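C alpha-dehydrogenase (PDB 4YAC) is a short-chain dehydrogenase that binds NADH and oxidises the Cα alcohol of β-aryl ethers in the bacterial breakdown of lignin. Local coordinates at residues A[16-21]-A[232-237]; A[20-25]-A[87-92]. All blocks are in the same frame, centred on the assembly; numbering follows the deposited sequence.

How the interactions relate
Both interactions start from helix 17-28, the first helix of the Rossmann fold, and share Leu20 and Gly21; their centres lie about 7 Å apart. Interaction 1 sets this helix against helix 231-243 and holds the NADH diphosphate at its N-terminal end. Interaction 2 ties the next turn to Thr91, just beyond the central strand 87-90. Val18 joins the two, since its CG1 lies 3.8 Å from CG2 of Thr91, and Ala19 CB is 3.6 Å from the same methyl. Further along, Val25 CG2 packs 3.5 Å from Val232 O. Thr91 remains a second-shell residue, its side chain about 6 Å from the nearest part of the dinucleotide.

Interaction 1. Residues A[16-21]-A[232-237]; sequences SGVALG and VDLGRV. With NAI (1,4-dihydronicotinamide adenine dinucleotide), chain B.
Val18 and Gly21 bring the first helix of the Rossmann fold against Val232, Leu234 and Gly235 of helix 231-243, just behind the glycine-rich loop that receives the NADH diphosphate. The two short helical segments cross at -59° with their axes 8.1 Å apart. Such a close approach is possible because glycines face each other where they meet: Gly21 O lies 4.1 Å from Gly235 CA, with no side chain on either residue to separate the backbones, while Gly21 CA sits over the backbone N of Val232. Val18 faces both the cofactor and helix 231-243. Its CB is 3.8 Å from O5D of the dinucleotide. From there CG2, held beside the backbone N, stays close to the ligand at 4.0 Å from O5D, whereas CG1, anti to that N (chi1 169°), reaches the other way and ends 4.5 Å from Leu234 CD1, a loose apolar touch. Phe229 packs on both Val18 and Leu234. On the cofactor side, Gly17 takes a positive phi and brings its bare CA against O5D. The backbone N of Val18 donates to O5D, the ester oxygen between phosphate and ribose, over 2.9 Å (N-H...O 149°). Separately, the partial positive charge of the helix N-terminus probably favours the diphosphate as a whole. Asp38, His43, Asp64 and Leu65 add further hydrogen bonds to the dinucleotide. At the loop end, Ser16 donates from OG to the phosphate oxygen O2A at 3.0 Å.

Interaction 2. Residues A[20-25]-A[87-92]; sequences LGQAKV and LLCNTA
The core of the Rossmann fold, one layer behind the dinucleotide pocket, is where Gln22 of helix 17-28 reaches across to Thr91, just past the C-terminal end of strand 87-90. The chain of Gln22 is extended beyond CG, and it meets the threonine from the opposite direction. Thr91 OG1 donates to Gln22 OE1 over a short 2.6 Å. The hydroxyl comes in beside the carbonyl, with a C=O...OG1 angle of 122° and a tilt of 16° from its plane. Thr91 CG2 lies 3.8 Å from Gln22 NE2, so the methyl lies against the amide beside the bond. Cys89, two residues earlier and on the strand, its side chain also directed toward the helix, brings its CB to 3.8 Å from Gln22 OE1. These polar groups are buried and satisfy one another: Thr142 OG1 also bonds to Thr91 OG1 and, weakly, to Gln22 NE2, which should limit rotation of the amide. The backbone N atoms of Thr91 and Ala92 bond to Thr12 OG1, linking this strand end to the end of strand 8-12, just ahead of the glycine-rich loop. Asn90-Thr91-Ala92 corresponds to the start of the Asn-Asn-Ala-Gly motif that begins at the end of the fourth strand in short-chain dehydrogenases.

Interaction 1. Residues A[16-21]-A[232-237]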
loop_
_atom_site.group_PDB
_atom_site.type_symbol
_atom_site.label_atom_id
_atom_site.label_comp_id
_atom_site.label_asym_id
_atom_site.label_seq_id
_atom_site.Cartn_x
_atom_site.Cartn_y
_atom_site.Cartn_z
ATOM N N SER A 16 -8.479 -18.608 -15.000
ATOM C CA SER A 16 -9.736 -18.569 -14.255
ATOM C C SER A 16 -10.181 -17.157 -13.898
ATOM O O SER A 16 -9.399 -16.213 -13.968
ATOM C CB SER A 16 -9.596 -19.394 -12.968
ATOM O OG SER A 16 -10.835 -19.517 -12.296
ATOM N N GLY A 17 -11.450 -17.028 -13.527
ATOM C CA GLY A 17 -11.962 -15.831 -12.879
ATOM C C GLY A 17 -11.799 -14.537 -13.653
ATOM O O GLY A 17 -11.970 -14.500 -14.873
ATOM N N VAL A 18 -11.471 -13.470 -12.927
ATOM C CA VAL A 18 -11.344 -12.133 -13.509
ATOM C C VAL A 18 -10.346 -12.103 -14.658
ATOM O O VAL A 18 -10.616 -11.513 -15.704
ATOM C CB VAL A 18 -10.915 -11.100 -12.437
ATOM C CG1 VAL A 18 -10.525 -9.767 -13.072
ATOM C CG2 VAL A 18 -12.036 -10.887 -11.443
ATOM N N ALA A 19 -9.194 -12.735 -14.463
ATOM C CA ALA A 19 -8.142 -12.692 -15.476
ATOM C C ALA A 19 -8.564 -13.413 -16.756
ATOM O O ALA A 19 -8.260 -12.957 -17.855
ATOM C CB ALA A 19 -6.868 -13.292 -14.937
ATOM N N LEU A 20 -9.253 -14.541 -16.614
ATOM C CA LEU A 20 -9.766 -15.257 -17.778
ATOM C C LEU A 20 -10.750 -14.371 -18.535
ATOM O O LEU A 20 -10.770 -14.361 -19.764
ATOM C CB LEU A 20 -10.432 -16.568 -17.365
ATOM C CG LEU A 20 -11.153 -17.353 -18.464
ATOM C CD1 LEU A 20 -10.221 -17.645 -19.627
ATOM C CD2 LEU A 20 -11.716 -18.645 -17.902
ATOM N N GLY A 21 -11.560 -13.621 -17.796
ATOM C CA GLY A 21 -12.477 -12.669 -18.394
ATOM C C GLY A 21 -11.735 -11.628 -19.210
ATOM O O GLY A 21 -12.171 -11.247 -20.296
ATOM N N VAL A 232 -16.463 -11.215 -18.009
ATOM C CA VAL A 232 -16.414 -10.690 -19.364
ATOM C C VAL A 232 -16.793 -9.212 -19.345
ATOM O O VAL A 232 -16.150 -8.397 -20.004
ATOM C CB VAL A 232 -17.334 -11.489 -20.312
ATOM C CG1 VAL A 232 -17.609 -10.718 -21.601
ATOM C CG2 VAL A 232 -16.699 -12.839 -20.626
ATOM N N ASP A 233 -17.818 -8.862 -18.571
ATOM C CA ASP A 233 -18.226 -7.466 -18.444
ATOM C C ASP A 233 -17.086 -6.612 -17.893
ATOM O O ASP A 233 -16.799 -5.539 -18.421
ATOM C CB ASP A 233 -19.457 -7.332 -17.541
ATOM C CG ASP A 233 -20.727 -7.849 -18.196
ATOM O OD1 ASP A 233 -20.721 -8.086 -19.421
ATOM O OD2 ASP A 233 -21.740 -8.007 -17.481
ATOM N N LEU A 234 -16.436 -7.086 -16.835
ATOM C CA LEU A 234 -15.310 -6.353 -16.264
ATOM C C LEU A 234 -14.148 -6.329 -17.245
ATOM O O LEU A 234 -13.347 -5.395 -17.251
ATOM C CB LEU A 234 -14.856 -6.979 -14.937
ATOM C CG LEU A 234 -14.828 -6.148 -13.641
ATOM C CD1 LEU A 234 -13.684 -6.627 -12.763
ATOM C CD2 LEU A 234 -14.714 -4.642 -13.848
ATOM N N GLY A 235 -14.058 -7.362 -18.077
ATOM C CA GLY A 235 -13.041 -7.413 -19.110
ATOM C C GLY A 235 -13.223 -6.289 -20.113
ATOM O O GLY A 235 -12.251 -5.721 -20.608
ATOM N N ARG A 236 -14.474 -5.958 -20.410
ATOM C CA ARG A 236 -14.765 -4.885 -21.350
ATOM C C ARG A 236 -14.471 -3.516 -20.745
ATOM O O ARG A 236 -14.063 -2.598 -21.454
ATOM C CB ARG A 236 -16.220 -4.971 -21.814
ATOM C CG ARG A 236 -16.455 -6.153 -22.725
ATOM C CD ARG A 236 -17.916 -6.366 -23.053
ATOM N NE ARG A 236 -18.057 -7.403 -24.073
ATOM C CZ ARG A 236 -18.967 -8.374 -24.064
ATOM N NH1 ARG A 236 -19.857 -8.473 -23.086
ATOM N NH2 ARG A 236 -18.983 -9.256 -25.055
ATOM N N VAL A 237 -14.677 -3.382 -19.438
ATOM C CA VAL A 237 -14.303 -2.160 -18.733
ATOM C C VAL A 237 -12.802 -1.948 -18.875
ATOM O O VAL A 237 -12.337 -0.831 -19.108
ATOM C CB VAL A 237 -14.687 -2.219 -17.234
ATOM C CG1 VAL A 237 -14.128 -1.013 -16.473
ATOM C CG2 VAL A 237 -16.194 -2.294 -17.075
HETATM P PA NAI B . -9.643 -17.267 -9.274
HETATM O O1A NAI B . -9.385 -18.400 -8.312
HETATM O O2A NAI B . -10.947 -17.544 -10.043
HETATM O O5B NAI B . -8.446 -17.144 -10.287
HETATM C C5B NAI B . -7.155 -16.970 -9.801
HETATM C C4B NAI B . -6.192 -17.546 -10.751
HETATM O O4B NAI B . -4.851 -17.077 -10.383
HETATM C C3B NAI B . -6.185 -19.002 -10.689
HETATM O O3B NAI B . -6.234 -19.565 -11.994
HETATM C C2B NAI B . -4.961 -19.354 -10.015
HETATM O O2B NAI B . -4.482 -20.649 -10.425
HETATM C C1B NAI B . -4.041 -18.296 -10.378
HETATM N N9A NAI B . -2.918 -18.183 -9.488
HETATM C C8A NAI B . -2.906 -18.189 -8.126
HETATM N N7A NAI B . -1.647 -18.073 -7.671
HETATM C C5A NAI B . -0.797 -17.983 -8.741
HETATM C C6A NAI B . 0.576 -17.850 -8.924
HETATM N N6A NAI B . 1.480 -17.776 -7.819
HETATM N N1A NAI B . 1.084 -17.793 -10.186
HETATM C C2A NAI B . 0.289 -17.867 -11.270
HETATM N N3A NAI B . -1.043 -17.990 -11.136
HETATM C C4A NAI B . -1.607 -18.054 -9.904
HETATM O O3 NAI B . -9.747 -15.930 -8.504
HETATM P PN NAI B . -10.616 -14.697 -9.049
HETATM O O1N NAI B . -12.085 -15.089 -9.077
HETATM O O2N NAI B . -10.407 -13.439 -8.079
HETATM O O5D NAI B . -10.156 -14.318 -10.480
#

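Interaction 2. Residues A[20-25]-A[87-92]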
loop_
_atom_site.group_PDB
_atom_site.type_symbol
_atom_site.label_atom_id
_atom_site.label_comp_id
_atom_site.label_asym_id
_atom_site.label_seq_id
_atom_site.Cartn_x
_atom_site.Cartn_y
_atom_site.Cartn_z
ATOM N N LEU A 20 -9.253 -14.541 -16.614
ATOM C CA LEU A 20 -9.766 -15.257 -17.778
ATOM C C LEU A 20 -10.750 -14.371 -18.535
ATOM O O LEU A 20 -10.770 -14.361 -19.764
ATOM C CB LEU A 20 -10.432 -16.568 -17.365
ATOM C CG LEU A 20 -11.153 -17.353 -18.464
ATOM C CD1 LEU A 20 -10.221 -17.645 -19.627
ATOM C CD2 LEU A 20 -11.716 -18.645 -17.902
ATOM N N GLY A 21 -11.560 -13.621 -17.796
ATOM C CA GLY A 21 -12.477 -12.669 -18.394
ATOM C C GLY A 21 -11.735 -11.628 -19.210
ATOM O O GLY A 21 -12.171 -11.247 -20.296
ATOM N N GLN A 22 -10.603 -11.170 -18.687
ATOM C CA GLN A 22 -9.771 -10.218 -19.411
ATOM C C GLN A 22 -9.210 -10.866 -20.674
ATOM O O GLN A 22 -9.268 -10.282 -21.754
ATOM C CB GLN A 22 -8.645 -9.700 -18.510
ATOM C CG GLN A 22 -9.165 -8.835 -17.366
ATOM C CD GLN A 22 -8.092 -8.422 -16.373
ATOM O OE1 GLN A 22 -6.933 -8.822 -16.481
ATOM N NE2 GLN A 22 -8.483 -7.622 -15.385
ATOM N N ALA A 23 -8.693 -12.081 -20.535
ATOM C CA ALA A 23 -8.127 -12.813 -21.665
ATOM C C ALA A 23 -9.143 -13.008 -22.790
ATOM O O ALA A 23 -8.825 -12.814 -23.969
ATOM C CB ALA A 23 -7.593 -14.163 -21.201
ATOM N N LYS A 24 -10.365 -13.391 -22.429
ATOM C CA LYS A 24 -11.411 -13.640 -23.418
ATOM C C LYS A 24 -11.700 -12.397 -24.245
ATOM O O LYS A 24 -11.762 -12.453 -25.478
ATOM C CB LYS A 24 -12.698 -14.105 -22.740
ATOM C CG LYS A 24 -12.673 -15.536 -22.246
ATOM C CD LYS A 24 -14.023 -15.919 -21.643
ATOM C CE LYS A 24 -14.023 -17.338 -21.098
ATOM N NZ LYS A 24 -15.326 -17.698 -20.468
ATOM N N VAL A 25 -11.889 -11.276 -23.560
ATOM C CA VAL A 25 -12.218 -10.017 -24.220
ATOM C C VAL A 25 -11.068 -9.544 -25.099
ATOM O O VAL A 25 -11.290 -9.056 -26.206
ATOM C CB VAL A 25 -12.569 -8.920 -23.188
ATOM C CG1 VAL A 25 -12.723 -7.556 -23.857
ATOM C CG2 VAL A 25 -13.848 -9.285 -22.444
ATOM N N LEU A 87 0.921 -5.412 -23.944
ATOM C CA LEU A 87 0.035 -5.183 -22.808
ATOM C C LEU A 87 0.288 -6.234 -21.743
ATOM O O LEU A 87 0.160 -7.427 -22.003
ATOM C CB LEU A 87 -1.431 -5.219 -23.253
ATOM C CG LEU A 87 -2.517 -5.221 -22.167
ATOM C CD1 LEU A 87 -2.443 -3.964 -21.319
ATOM C CD2 LEU A 87 -3.888 -5.345 -22.813
ATOM N N LEU A 88 0.663 -5.787 -20.549
ATOM C CA LEU A 88 0.842 -6.679 -19.410
ATOM C C LEU A 88 -0.312 -6.494 -18.433
ATOM O O LEU A 88 -0.553 -5.383 -17.960
ATOM C CB LEU A 88 2.175 -6.410 -18.713
ATOM C CG LEU A 88 2.386 -7.150 -17.387
ATOM C CD1 LEU A 88 2.475 -8.649 -17.616
ATOM C CD2 LEU A 88 3.628 -6.636 -16.671
ATOM N N CYS A 89 -1.018 -7.583 -18.140
ATOM C CA CYS A 89 -2.142 -7.551 -17.213
ATOM C C CYS A 89 -1.767 -8.331 -15.965
ATOM O O CYS A 89 -1.808 -9.563 -15.957
ATOM C CB CYS A 89 -3.410 -8.135 -17.850
ATOM S SG CYS A 89 -3.995 -7.256 -19.310
ATOM N N ASN A 90 -1.379 -7.606 -14.921
ATOM C CA ASN A 90 -1.054 -8.213 -13.637
ATOM C C ASN A 90 -2.329 -8.404 -12.827
ATOM O O ASN A 90 -2.721 -7.520 -12.067
ATOM C CB ASN A 90 -0.062 -7.344 -12.859
ATOM C CG ASN A 90 1.184 -7.011 -13.654
ATOM O OD1 ASN A 90 2.115 -7.811 -13.741
ATOM N ND2 ASN A 90 1.218 -5.813 -14.221
ATOM N N THR A 91 -2.973 -9.557 -12.987
ATOM C CA THR A 91 -4.322 -9.748 -12.464
ATOM C C THR A 91 -4.431 -10.913 -11.484
ATOM O O THR A 91 -5.341 -10.936 -10.655
ATOM C CB THR A 91 -5.307 -9.932 -13.638
ATOM O OG1 THR A 91 -5.245 -8.765 -14.465
ATOM C CG2 THR A 91 -6.744 -10.119 -13.161
ATOM N N ALA A 92 -3.504 -11.862 -11.555
ATOM C CA ALA A 92 -3.504 -12.973 -10.604
ATOM C C ALA A 92 -3.503 -12.441 -9.182
ATOM O O ALA A 92 -2.852 -11.445 -8.878
ATOM C CB ALA A 92 -2.304 -13.876 -10.828
#